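Local coordinates for MutT/nudix family protein (Enterococcus faecalis, PDB 2FML), which is of unknown function but, as a Nudix-family protein with a predicted NrtR-type winged-helix domain, may bind or hydrolyse nucleoside diphosphate derivatives and may bind DNA, at residues M44-Y49 / R91-E96. Numbering follows the deposited sequence.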
# COMPACT_ATOMS: atom_id res chain seq x y z
N MSE A 44 5.65 11.43 -4.87
CA MSE A 44 4.56 12.10 -4.18
C MSE A 44 3.57 12.65 -5.16
O MSE A 44 3.95 13.37 -6.08
CB MSE A 44 5.14 13.19 -3.30
CG MSE A 44 4.16 14.14 -2.73
SE MSE A 44 3.05 13.37 -1.25
CE MSE A 44 1.59 13.34 -2.17
N VAL A 45 2.28 12.28 -4.97
CA VAL A 45 1.19 12.85 -5.80
C VAL A 45 0.47 13.90 -4.97
O VAL A 45 -0.22 13.56 -4.03
CB VAL A 45 0.20 11.81 -6.34
CG1 VAL A 45 -0.89 12.54 -7.18
CG2 VAL A 45 0.91 10.69 -7.20
N LEU A 46 0.70 15.17 -5.30
CA LEU A 46 0.09 16.31 -4.63
C LEU A 46 -1.04 16.85 -5.46
O LEU A 46 -0.85 17.25 -6.59
CB LEU A 46 1.12 17.44 -4.38
CG LEU A 46 2.31 17.14 -3.48
CD1 LEU A 46 3.14 18.40 -3.40
CD2 LEU A 46 1.80 16.81 -2.09
N LEU A 47 -2.23 16.87 -4.85
CA LEU A 47 -3.46 17.28 -5.49
C LEU A 47 -4.01 18.44 -4.72
O LEU A 47 -4.05 18.44 -3.49
CB LEU A 47 -4.47 16.14 -5.43
CG LEU A 47 -4.18 14.90 -6.23
CD1 LEU A 47 -5.36 13.94 -6.09
CD2 LEU A 47 -3.86 15.24 -7.71
N CYS A 48 -4.45 19.46 -5.46
CA CYS A 48 -5.14 20.58 -4.86
C CYS A 48 -6.39 20.89 -5.69
O CYS A 48 -6.65 20.24 -6.72
CB CYS A 48 -4.18 21.79 -4.73
SG CYS A 48 -3.72 22.59 -6.26
N TYR A 49 -7.14 21.90 -5.27
CA TYR A 49 -8.25 22.32 -6.08
C TYR A 49 -8.39 23.84 -6.02
O TYR A 49 -8.50 24.39 -4.95
CB TYR A 49 -9.49 21.59 -5.57
CG TYR A 49 -10.82 22.06 -6.10
CD1 TYR A 49 -11.34 21.56 -7.31
CD2 TYR A 49 -11.61 22.94 -5.35
CE1 TYR A 49 -12.61 22.00 -7.75
CE2 TYR A 49 -12.84 23.36 -5.78
CZ TYR A 49 -13.33 22.92 -6.99
OH TYR A 49 -14.58 23.37 -7.35
N ARG A 91 10.61 15.04 3.21
CA ARG A 91 11.91 15.71 2.97
C ARG A 91 12.14 16.00 1.46
O ARG A 91 12.52 17.12 1.10
CB ARG A 91 13.00 14.78 3.47
CG ARG A 91 14.38 15.37 3.78
CD ARG A 91 15.35 14.24 3.75
NE ARG A 91 15.82 14.20 2.41
CZ ARG A 91 15.94 13.18 1.59
NH1 ARG A 91 15.64 11.93 1.90
NH2 ARG A 91 16.39 13.46 0.42
N GLU A 92 11.91 15.01 0.61
CA GLU A 92 12.04 15.17 -0.87
C GLU A 92 11.07 16.15 -1.49
O GLU A 92 11.43 16.89 -2.39
CB GLU A 92 11.95 13.84 -1.58
CG GLU A 92 13.18 12.97 -1.34
CD GLU A 92 14.45 13.45 -2.10
OE1 GLU A 92 14.38 14.25 -3.07
OE2 GLU A 92 15.55 12.96 -1.76
N THR A 93 9.85 16.19 -0.96
CA THR A 93 8.84 17.11 -1.45
C THR A 93 9.22 18.54 -1.09
O THR A 93 9.16 19.43 -1.93
CB THR A 93 7.44 16.76 -0.91
OG1 THR A 93 7.12 15.44 -1.31
CG2 THR A 93 6.32 17.81 -1.36
N LYS A 94 9.65 18.75 0.15
CA LYS A 94 10.17 20.05 0.53
C LYS A 94 11.41 20.48 -0.26
O LYS A 94 11.46 21.61 -0.73
CB LYS A 94 10.42 20.13 2.03
CG LYS A 94 10.60 21.55 2.48
CD LYS A 94 11.12 21.65 3.90
CE LYS A 94 11.52 23.11 4.21
NZ LYS A 94 12.18 23.10 5.55
N GLU A 95 12.41 19.60 -0.42
CA GLU A 95 13.69 19.97 -1.10
C GLU A 95 13.42 20.32 -2.55
O GLU A 95 14.01 21.31 -3.05
CB GLU A 95 14.75 18.84 -1.04
CG GLU A 95 14.89 18.14 0.35
CD GLU A 95 16.28 17.53 0.73
OE1 GLU A 95 16.76 16.65 -0.03
OE2 GLU A 95 16.82 17.92 1.82
N GLU A 96 12.51 19.53 -3.19
CA GLU A 96 12.18 19.68 -4.63
C GLU A 96 11.11 20.69 -5.01
O GLU A 96 11.12 21.17 -6.14
CB GLU A 96 11.84 18.34 -5.27
CG GLU A 96 12.89 17.28 -5.01
CD GLU A 96 13.03 16.24 -6.13
OE1 GLU A 96 12.00 15.86 -6.77
OE2 GLU A 96 14.20 15.81 -6.34
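In the Nudix fold the helix of the Nudix box packs on the central sheet, and here Thr93 of helix 85-97 meets Met44 and Leu46 of strand 39-50. Met44, modelled as selenomethionine, and Leu46 are two apart on the strand, so both start their side chains toward the helix, while Val45 between them does not. Thr93 answers with one branch for each. Its hydroxyl OG1 lies 3.5 Å from CG of Met44, a van der Waals approach to the methylene part of the chain. CG of Met44 stands anti to the backbone N (chi1 168°) and the chain bends beyond it, so that CG rather than the selenium meets Thr93; the two side chains pass at a slant. This flexible, unbranched chain can turn aside to touch Tyr128 and Ala130 of strand 123-131. The methyl CG2 of Thr93 meets CD1 of Leu46 tip to tip at 3.8 Å, the forked end of leucine suiting a buried methyl contact. A small branched residue suits position 93, where the CA atoms of Met44 and Thr93 are just 7.1 Å apart. Thr93 OG1 is hydrogen-bonded to the carbonyl of Val89, one turn earlier, which lets a hydroxyl sit among apolar groups. Three residues on, Glu96 OE1 accepts a hydrogen bond from Gly76 N, tying the helix to strand 72-78. With no hydrogen bond between the two segments, their direct contact rests on van der Waals packing, and the buried hydroxyl is satisfied within its own helix.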